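Local coordinates for regulator of Ty1 transposition protein 107 (Saccharomyces cerevisiae, PDB 3T7K) that binds phosphorylated histone H2A through its C-terminal tandem BRCT repeats, an interaction that serves DNA damage repair, at residues V38-L43 with L95-H100; D22-T28 with K59-A65; I125-T129 with I236-N240. All coordinates share one frame; numbering follows the deposited sequence.

Contact 1 of 3, residues V38-L43 with L95-H100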
loop_
_atom_site.group_PDB
_atom_site.type_symbol
_atom_site.label_atom_id
_atom_site.label_comp_id
_atom_site.label_asym_id
_atom_site.label_seq_id
_atom_site.Cartn_x
_atom_site.Cartn_y
_atom_site.Cartn_z
ATOM N N VAL C 38 -14.200 25.852 -9.225
ATOM C CA VAL C 38 -13.578 25.695 -10.534
ATOM C C VAL C 38 -12.133 25.253 -10.337
ATOM O O VAL C 38 -11.734 24.177 -10.801
ATOM C CB VAL C 38 -13.617 26.996 -11.345
ATOM C CG1 VAL C 38 -12.705 26.900 -12.556
ATOM C CG2 VAL C 38 -15.034 27.305 -11.772
ATOM N N ASP C 39 -11.363 26.085 -9.637
ATOM C CA ASP C 39 -9.977 25.785 -9.326
ATOM C C ASP C 39 -9.796 24.380 -8.769
ATOM O O ASP C 39 -8.785 23.729 -9.052
ATOM C CB ASP C 39 -9.396 26.834 -8.366
ATOM C CG ASP C 39 -9.076 28.154 -9.063
ATOM O OD1 ASP C 39 -9.439 28.301 -10.254
ATOM O OD2 ASP C 39 -8.468 29.042 -8.423
ATOM N N ILE C 40 -10.761 23.884 -8.004
ATOM C CA ILE C 40 -10.574 22.558 -7.426
ATOM C C ILE C 40 -10.799 21.489 -8.467
ATOM O O ILE C 40 -10.012 20.554 -8.576
ATOM C CB ILE C 40 -11.386 22.309 -6.109
ATOM C CG1 ILE C 40 -11.470 20.808 -5.791
ATOM C CG2 ILE C 40 -12.784 22.966 -6.160
ATOM C CD1 ILE C 40 -12.614 20.074 -6.482
ATOM N N GLU C 41 -11.841 21.653 -9.269
ATOM C CA GLU C 41 -12.152 20.687 -10.311
ATOM C C GLU C 41 -11.047 20.607 -11.382
ATOM O O GLU C 41 -10.770 19.533 -11.923
ATOM C CB GLU C 41 -13.499 21.021 -10.955
ATOM C CG GLU C 41 -13.963 19.948 -11.895
ATOM O OE1 GLU C 41 -14.159 18.298 -10.199
ATOM O OE2 GLU C 41 -13.048 17.759 -12.013
ATOM N N ILE C 42 -10.420 21.745 -11.675
ATOM C CA ILE C 42 -9.258 21.788 -12.554
ATOM C C ILE C 42 -8.133 20.907 -12.013
ATOM O O ILE C 42 -7.623 20.043 -12.724
ATOM C CB ILE C 42 -8.719 23.224 -12.718
ATOM C CG1 ILE C 42 -9.715 24.105 -13.476
ATOM C CG2 ILE C 42 -7.404 23.220 -13.463
ATOM C CD1 ILE C 42 -9.195 25.521 -13.709
ATOM N N LEU C 43 -7.739 21.135 -10.757
ATOM C CA LEU C 43 -6.669 20.362 -10.130
ATOM C C LEU C 43 -6.873 18.862 -10.267
ATOM O O LEU C 43 -5.938 18.135 -10.633
ATOM C CB LEU C 43 -6.524 20.741 -8.648
ATOM C CG LEU C 43 -6.086 22.187 -8.456
ATOM C CD1 LEU C 43 -6.024 22.565 -6.979
ATOM C CD2 LEU C 43 -4.743 22.400 -9.119
ATOM N N LEU C 95 0.417 27.353 -11.389
ATOM C CA LEU C 95 -0.359 26.403 -12.164
ATOM C C LEU C 95 -1.696 26.999 -12.560
ATOM O O LEU C 95 -2.037 27.069 -13.750
ATOM C CB LEU C 95 -0.566 25.121 -11.367
ATOM C CG LEU C 95 -1.286 23.990 -12.088
ATOM C CD1 LEU C 95 -0.758 23.835 -13.516
ATOM C CD2 LEU C 95 -1.134 22.702 -11.298
ATOM N N LEU C 96 -2.463 27.420 -11.565
ATOM C CA LEU C 96 -3.771 28.016 -11.834
ATOM C C LEU C 96 -3.684 29.311 -12.652
ATOM O O LEU C 96 -4.528 29.563 -13.501
ATOM C CB LEU C 96 -4.561 28.216 -10.540
ATOM C CG LEU C 96 -5.032 26.916 -9.876
ATOM C CD1 LEU C 96 -5.719 27.183 -8.549
ATOM C CD2 LEU C 96 -5.943 26.133 -10.800
ATOM N N LYS C 97 -2.655 30.116 -12.409
ATOM C CA LYS C 97 -2.421 31.323 -13.197
ATOM C C LYS C 97 -2.371 30.975 -14.684
ATOM O O LYS C 97 -3.114 31.530 -15.500
ATOM C CB LYS C 97 -1.107 31.984 -12.765
ATOM C CG LYS C 97 -0.769 33.312 -13.440
ATOM C CD LYS C 97 0.316 34.049 -12.644
ATOM C CE LYS C 97 1.120 35.020 -13.506
ATOM N NZ LYS C 97 0.376 36.265 -13.843
ATOM N N GLN C 98 -1.499 30.032 -15.023
ATOM C CA GLN C 98 -1.334 29.570 -16.397
ATOM C C GLN C 98 -2.632 28.994 -16.959
ATOM O O GLN C 98 -2.995 29.255 -18.106
ATOM C CB GLN C 98 -0.229 28.513 -16.450
ATOM C CG GLN C 98 0.448 28.363 -17.790
ATOM C CD GLN C 98 1.637 27.432 -17.712
ATOM O OE1 GLN C 98 1.483 26.210 -17.744
ATOM N NE2 GLN C 98 2.834 28.006 -17.590
ATOM N N ILE C 99 -3.329 28.205 -16.154
ATOM C CA ILE C 99 -4.560 27.573 -16.595
ATOM C C ILE C 99 -5.646 28.598 -16.919
ATOM O O ILE C 99 -6.480 28.370 -17.801
ATOM C CB ILE C 99 -5.073 26.576 -15.548
ATOM C CG1 ILE C 99 -4.086 25.411 -15.412
ATOM C CG2 ILE C 99 -6.477 26.093 -15.892
ATOM C CD1 ILE C 99 -4.627 24.081 -15.879
ATOM N N HIS C 100 -5.623 29.733 -16.216
ATOM C CA HIS C 100 -6.637 30.776 -16.399
ATOM C C HIS C 100 -6.241 31.859 -17.412
ATOM O O HIS C 100 -5.056 32.142 -17.620
ATOM C CB HIS C 100 -6.999 31.407 -15.054
ATOM C CG HIS C 100 -7.860 30.535 -14.192
ATOM N ND1 HIS C 100 -9.080 30.048 -14.612
ATOM C CD2 HIS C 100 -7.683 30.069 -12.933
ATOM C CE1 HIS C 100 -9.615 29.318 -13.649
ATOM N NE2 HIS C 100 -8.785 29.311 -12.620
#
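His100 gives the N-H at NE2 to Asp39 OD1, a bond of 2.7 Å that is close to straight at 167°. Asp39 OD1 meets the imidazole at its edge, close to the ring plane, while the carboxylate itself is tilted 36° against the ring. Seen from the aspartate, the donor comes in on the syn side, a little out of the carboxylate plane. Asp39 reaches the ring by setting CG beside its own backbone N (chi1 -76°), which carries the carboxylate off the flank of helix 37-45 toward the end of helix 90-99.

Under this polar link the contact is greasy. Leu96 pushes its CD1 methyl against the carboxylate, 3.3 Å from Asp39 OD2, and turns CD2 inward toward Ile42 and Leu43. With an alanine in place of Asp39, His100 NE2 would probably lose its acceptor, the ring would be freer to turn, and Leu96 CD1 would have less to lean on. Ile42 is directed toward the other helix: its CD1 sits 3.5 Å from Ile99 CG2, the two side chains running past each other in opposite senses. The same Ile42 CD1 comes 3.8 Å from His100 CE1, obliquely to the ring, while Val38 CG1 approaches CE1 near the ring plane. Further in, Leu43 CD2 meets Leu95 CD2 at 4.2 Å.

The two segment axes are 11.2 Å apart at closest and run nearly perpendicular. Asn36 OD1 accepts from the backbone N of Asp39. Helix 8-13 packs against this pair, with Ala8 touching Ile42 and both Ile11 and Leu12 touching Ile99, while Leu43 and Leu95 together rest on Ile48 of strand 48-50, at the edge of the parallel sheet.

Contact 2 of 3, residues D22-T28 with K59-A65; sequences DLKAVCT and KLNCIFA
Asn61 and Lys24 hold each other by both backbone and side chain. Asn61 N donates to Lys24 O at 2.9 Å, and the Asn61 amide turns toward the neighbouring strand: OD1 accepts from Lys24 N at 3.0 Å, and ND2 gives to Asp22 O at 3.2 Å. What aims the amide is a first torsion of 62°, which places CG between the backbone N and the carbonyl carbon. The fit is uneven, for Lys24 N sits 40° out of the plane of the Asn61 carbonyl, whereas Asp22 O lies near the amide plane. Lys24 repays the grip with its own side chain, kinked at chi3, whose NZ reaches Lys59 O at 2.7 Å.

Beyond this clamp the strands pair in parallel. Phe64 N donates to Val26 O at 3.0 Å, and Phe64 O takes the N-H of Thr28 almost head-on.

The side chains split between the two faces of the sheet. On one, Ala25 CB is 3.3 Å from Phe64 CE2, obliquely to the ring, and Cys62 SG lies over one ring face, offset toward the rim; Leu23 CD1 reaches CZ, and Cys27 SG lies obliquely beside the ring. On the other, Val26 CG1 is pressed against Leu60 CD1 at 3.4 Å, and Ile63 CD1 fits between Val26 CG2 and Thr28 CG2.

In the next shell, Phe91 and Ile92 of helix 90-99 pack on Phe64, while Ser77 of helix 72-77 touches Ile63 and Phe74 touches Thr28. Thr28 OG1 bonds to Thr71 OG1 and to a modified side chain of the bound peptide. A hydroxyl just past the first strand, facing the start of helix 72-77, is the arrangement of a BRCT phosphopeptide pocket, here consistent with recognition of phosphorylated H2A.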
loop_
_atom_site.group_PDB
_atom_site.type_symbol
_atom_site.label_atom_id
_atom_site.label_comp_id
_atom_site.label_asym_id
_atom_site.label_seq_id
_atom_site.Cartn_x
_atom_site.Cartn_y
_atom_site.Cartn_z
ATOM N N ASP C 22 -0.192 13.722 -10.620
ATOM C CA ASP C 22 -0.279 12.598 -9.693
ATOM C C ASP C 22 0.086 12.973 -8.242
ATOM O O ASP C 22 0.906 12.319 -7.603
ATOM C CB ASP C 22 0.574 11.417 -10.182
ATOM C CG ASP C 22 0.397 10.206 -9.311
ATOM O OD1 ASP C 22 -0.538 10.249 -8.472
ATOM O OD2 ASP C 22 1.187 9.226 -9.367
ATOM N N LEU C 23 -0.557 14.011 -7.719
ATOM C CA LEU C 23 -0.290 14.474 -6.362
ATOM C C LEU C 23 -1.471 14.159 -5.468
ATOM O O LEU C 23 -2.614 14.443 -5.811
ATOM C CB LEU C 23 -0.025 15.988 -6.348
ATOM C CG LEU C 23 1.134 16.442 -7.232
ATOM C CD1 LEU C 23 1.324 17.924 -7.116
ATOM C CD2 LEU C 23 2.426 15.721 -6.850
ATOM N N LYS C 24 -1.191 13.549 -4.326
ATOM C CA LYS C 24 -2.181 13.424 -3.264
ATOM C C LYS C 24 -1.596 14.206 -2.086
ATOM O O LYS C 24 -0.728 13.704 -1.379
ATOM C CB LYS C 24 -2.419 11.944 -2.912
ATOM C CG LYS C 24 -3.073 11.130 -4.037
ATOM C CD LYS C 24 -2.766 9.642 -3.898
ATOM C CE LYS C 24 -1.268 9.356 -4.064
ATOM N NZ LYS C 24 -0.846 7.972 -3.618
ATOM N N ALA C 25 -2.062 15.439 -1.900
ATOM C CA ALA C 25 -1.412 16.364 -0.979
ATOM C C ALA C 25 -2.280 16.772 0.219
ATOM O O ALA C 25 -3.505 16.561 0.233
ATOM C CB ALA C 25 -0.956 17.601 -1.723
ATOM N N VAL C 26 -1.626 17.345 1.227
ATOM C CA VAL C 26 -2.306 18.187 2.181
ATOM C C VAL C 26 -1.537 19.492 2.129
ATOM O O VAL C 26 -0.389 19.494 1.718
ATOM C CB VAL C 26 -2.336 17.579 3.613
ATOM C CG1 VAL C 26 -3.061 16.237 3.588
ATOM C CG2 VAL C 26 -0.931 17.414 4.158
ATOM N N CYS C 27 -2.182 20.602 2.479
ATOM C CA CYS C 27 -1.481 21.864 2.639
ATOM C C CYS C 27 -1.390 22.155 4.117
ATOM O O CYS C 27 -2.291 21.795 4.874
ATOM C CB CYS C 27 -2.262 22.993 1.995
ATOM S SG CYS C 27 -2.613 22.672 0.267
ATOM N N THR C 28 -0.304 22.803 4.515
ATOM C CA THR C 28 -0.126 23.251 5.892
ATOM C C THR C 28 0.523 24.614 5.764
ATOM O O THR C 28 1.396 24.802 4.912
ATOM C CB THR C 28 0.743 22.255 6.708
ATOM O OG1 THR C 28 0.807 22.660 8.084
ATOM C CG2 THR C 28 2.157 22.159 6.140
ATOM N N LYS C 59 -2.896 7.385 1.171
ATOM C CA LYS C 59 -1.545 7.275 0.637
ATOM C C LYS C 59 -1.049 8.603 0.079
ATOM O O LYS C 59 -0.595 8.676 -1.064
ATOM C CB LYS C 59 -1.499 6.190 -0.440
ATOM C CG LYS C 59 -1.666 4.779 0.106
ATOM C CD LYS C 59 -0.569 4.463 1.121
ATOM C CE LYS C 59 -0.720 3.065 1.693
ATOM N NZ LYS C 59 0.320 2.773 2.721
ATOM N N LEU C 60 -1.142 9.655 0.882
ATOM C CA LEU C 60 -0.655 10.957 0.460
ATOM C C LEU C 60 0.807 10.838 0.053
ATOM O O LEU C 60 1.534 9.999 0.580
ATOM C CB LEU C 60 -0.803 11.973 1.582
ATOM C CG LEU C 60 -2.198 12.009 2.201
ATOM C CD1 LEU C 60 -2.217 12.909 3.440
ATOM C CD2 LEU C 60 -3.215 12.459 1.194
ATOM N N ASN C 61 1.235 11.668 -0.894
ATOM C CA ASN C 61 2.622 11.632 -1.335
ATOM C C ASN C 61 3.225 13.026 -1.428
ATOM O O ASN C 61 4.362 13.192 -1.844
ATOM C CB ASN C 61 2.742 10.901 -2.683
ATOM C CG ASN C 61 1.979 11.600 -3.809
ATOM O OD1 ASN C 61 1.600 12.760 -3.690
ATOM N ND2 ASN C 61 1.751 10.883 -4.912
ATOM N N CYS C 62 2.465 14.033 -1.024
ATOM C CA CYS C 62 2.875 15.405 -1.249
ATOM C C CYS C 62 2.456 16.327 -0.118
ATOM O O CYS C 62 1.435 16.122 0.531
ATOM C CB CYS C 62 2.261 15.894 -2.569
ATOM S SG CYS C 62 2.649 17.592 -3.017
ATOM N N ILE C 63 3.242 17.368 0.109
ATOM C CA ILE C 63 2.852 18.397 1.054
ATOM C C ILE C 63 3.140 19.751 0.456
ATOM O O ILE C 63 4.206 19.963 -0.102
ATOM C CB ILE C 63 3.604 18.264 2.406
ATOM C CG1 ILE C 63 3.310 19.473 3.287
ATOM C CG2 ILE C 63 5.099 18.161 2.195
ATOM C CD1 ILE C 63 2.540 19.122 4.531
ATOM N N PHE C 64 2.167 20.650 0.539
ATOM C CA PHE C 64 2.365 22.040 0.154
ATOM C C PHE C 64 2.566 22.876 1.405
ATOM O O PHE C 64 1.743 22.838 2.312
ATOM C CB PHE C 64 1.152 22.565 -0.614
ATOM C CG PHE C 64 0.969 21.922 -1.972
ATOM C CD1 PHE C 64 1.751 22.309 -3.045
ATOM C CD2 PHE C 64 0.023 20.931 -2.160
ATOM C CE1 PHE C 64 1.588 21.712 -4.295
ATOM C CE2 PHE C 64 -0.142 20.332 -3.401
ATOM C CZ PHE C 64 0.648 20.722 -4.466
ATOM N N ALA C 65 3.657 23.630 1.442
ATOM C CA ALA C 65 3.966 24.488 2.578
ATOM C C ALA C 65 4.950 25.540 2.118
ATOM O O ALA C 65 5.813 25.266 1.291
ATOM C CB ALA C 65 4.565 23.670 3.741
#

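Contact 3 of 3, residues I125-T129 with I236-N240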
loop_
_atom_site.group_PDB
_atom_site.type_symbol
_atom_site.label_atom_id
_atom_site.label_comp_id
_atom_site.label_asym_id
_atom_site.label_seq_id
_atom_site.Cartn_x
_atom_site.Cartn_y
_atom_site.Cartn_z
ATOM N N ILE C 125 16.619 13.622 2.578
ATOM C CA ILE C 125 15.614 13.459 3.613
ATOM C C ILE C 125 14.321 12.875 3.037
ATOM O O ILE C 125 13.720 11.968 3.624
ATOM C CB ILE C 125 15.354 14.781 4.381
ATOM C CG1 ILE C 125 14.669 14.491 5.707
ATOM C CG2 ILE C 125 14.528 15.746 3.554
ATOM C CD1 ILE C 125 15.523 13.656 6.642
ATOM N N ILE C 126 13.903 13.377 1.881
ATOM C CA ILE C 126 12.723 12.846 1.226
ATOM C C ILE C 126 12.890 11.345 1.041
ATOM O O ILE C 126 11.964 10.574 1.270
ATOM C CB ILE C 126 12.469 13.521 -0.155
ATOM C CG1 ILE C 126 11.719 14.845 0.018
ATOM C CG2 ILE C 126 11.671 12.602 -1.069
ATOM C CD1 ILE C 126 11.498 15.595 -1.277
ATOM N N SER C 127 14.083 10.920 0.659
ATOM C CA SER C 127 14.289 9.527 0.306
ATOM C C SER C 127 14.176 8.580 1.496
ATOM O O SER C 127 13.791 7.417 1.329
ATOM C CB SER C 127 15.609 9.348 -0.436
ATOM O OG SER C 127 16.668 9.956 0.281
ATOM N N LYS C 128 14.475 9.084 2.694
ATOM C CA LYS C 128 14.321 8.297 3.914
ATOM C C LYS C 128 12.882 7.863 4.185
ATOM O O LYS C 128 12.651 6.915 4.939
ATOM C CB LYS C 128 14.850 9.074 5.120
ATOM C CG LYS C 128 16.345 9.330 5.086
ATOM C CD LYS C 128 16.677 10.521 5.980
ATOM C CE LYS C 128 17.699 10.174 7.049
ATOM N NZ LYS C 128 19.065 10.041 6.474
ATOM N N THR C 129 11.907 8.554 3.601
ATOM C CA THR C 129 10.515 8.126 3.750
ATOM C C THR C 129 10.189 6.815 3.010
ATOM O O THR C 129 9.124 6.227 3.214
ATOM C CB THR C 129 9.509 9.222 3.341
ATOM O OG1 THR C 129 9.620 9.508 1.933
ATOM C CG2 THR C 129 9.770 10.479 4.133
ATOM N N ILE C 236 12.602 13.981 13.730
ATOM C CA ILE C 236 11.675 13.845 12.620
ATOM C C ILE C 236 12.167 14.636 11.409
ATOM O O ILE C 236 12.188 14.114 10.307
ATOM C CB ILE C 236 10.256 14.252 13.017
ATOM C CG1 ILE C 236 9.695 13.245 14.018
ATOM C CG2 ILE C 236 9.341 14.314 11.785
ATOM C CD1 ILE C 236 8.503 13.762 14.792
ATOM N N PHE C 237 12.595 15.876 11.627
ATOM C CA PHE C 237 13.131 16.708 10.546
ATOM C C PHE C 237 14.347 16.095 9.883
ATOM O O PHE C 237 14.602 16.344 8.714
ATOM C CB PHE C 237 13.516 18.094 11.053
ATOM C CG PHE C 237 12.352 18.968 11.332
ATOM C CD1 PHE C 237 11.118 18.678 10.788
ATOM C CD2 PHE C 237 12.484 20.078 12.149
ATOM C CE1 PHE C 237 10.030 19.482 11.045
ATOM C CE2 PHE C 237 11.406 20.885 12.414
ATOM C CZ PHE C 237 10.173 20.587 11.858
ATOM N N HIS C 238 15.114 15.318 10.645
ATOM C CA HIS C 238 16.287 14.638 10.114
ATOM C C HIS C 238 15.973 13.194 9.738
ATOM O O HIS C 238 16.843 12.478 9.242
ATOM C CB HIS C 238 17.410 14.634 11.158
ATOM C CG HIS C 238 18.012 15.980 11.412
ATOM N ND1 HIS C 238 18.464 16.373 12.652
ATOM C CD2 HIS C 238 18.249 17.021 10.577
ATOM C CE1 HIS C 238 18.942 17.602 12.577
ATOM N NE2 HIS C 238 18.829 18.016 11.327
ATOM N N LEU C 239 14.744 12.757 10.001
ATOM C CA LEU C 239 14.402 11.335 9.912
ATOM C C LEU C 239 15.512 10.438 10.473
ATOM O O LEU C 239 15.800 9.363 9.942
ATOM C CB LEU C 239 14.045 10.939 8.478
ATOM C CG LEU C 239 12.675 11.481 8.068
ATOM C CD1 LEU C 239 12.249 10.946 6.696
ATOM C CD2 LEU C 239 11.666 11.103 9.120
ATOM N N ASN C 240 16.124 10.884 11.566
ATOM C CA ASN C 240 17.134 10.084 12.237
ATOM C C ASN C 240 17.207 10.454 13.719
ATOM O O ASN C 240 17.216 11.636 14.069
ATOM C CB ASN C 240 18.492 10.313 11.594
ATOM C CG ASN C 240 19.591 9.505 12.257
ATOM O OD1 ASN C 240 19.529 8.277 12.294
ATOM N ND2 ASN C 240 20.614 10.191 12.771
#
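This is a small apolar packing contact between the short helix 123-128, which connects the two sheets along the chain, and the turn that closes helix 229-237. The wedge is Leu239, buried and aimed at the other segment, and it is met by Ile125, Lys128 and Thr129.

Ile125 comes in with its CD1 methyl 3.6 Å from Leu239 CB. The same methyl presses on the backbone of the turn, 3.1 Å from His238 O. It gets there because CG1 stands opposite the backbone N (chi1 -162°), so that the longer branch extends off the helix toward the turn and the short CG2 takes the position between N and the carbonyl carbon.

Lys128 uses its hydrocarbon part. Its CB lies 3.6 Å from Leu239 CD1, the lysine chain and the leucine running antiparallel alongside each other, and its CE then reaches over the turn to within 3.3 Å of His238 O. Thr129 completes the cradle, with CG2 at 3.6 Å from Leu239 CD1. Its hydroxyl faces another way, giving a bond of 2.7 Å to Ile126 O nearly along the C=O axis; Thr129 N shares that acceptor, and Thr129 OG1 in turn takes the N-H of Leu83. These bonds fix which side of the threonine is presented to the leucine.

Across the turn, Leu239 O is bound by Arg138, while the preceding Ile236 and Phe237 touch Leu75 of helix 72-77. With positive phi at Leu239 (41°) and two bonds back into the last turn, one of them Leu239 N to Ile236 O at 2.9 Å, the helix ends in a Schellman motif. The meeting of the connecting helix, helix 72-77 and the end of helix 229-237 is consistent with the interface between tandem BRCT repeats.

Overall arrangement
Contacts 1 and 2 tie together parts of the same BRCT repeat, whereas contact 3 lies where the two repeats meet. Contact 2 is the buried one, a strand pair at the middle of the parallel sheet, rich in backbone bonds. Contact 1, its centre about 17 Å from that of contact 2, joins two helices; it grades from leucine and isoleucine packing near the sheet to one histidine-carboxylate hydrogen bond at the rim, and helix 37-45 follows strand 23-27 directly in the chain. Contact 3 is partly buried and rests on packing alone between its segments. Helix 72-77 is a shared neighbour, touching residues of contacts 2 and 3.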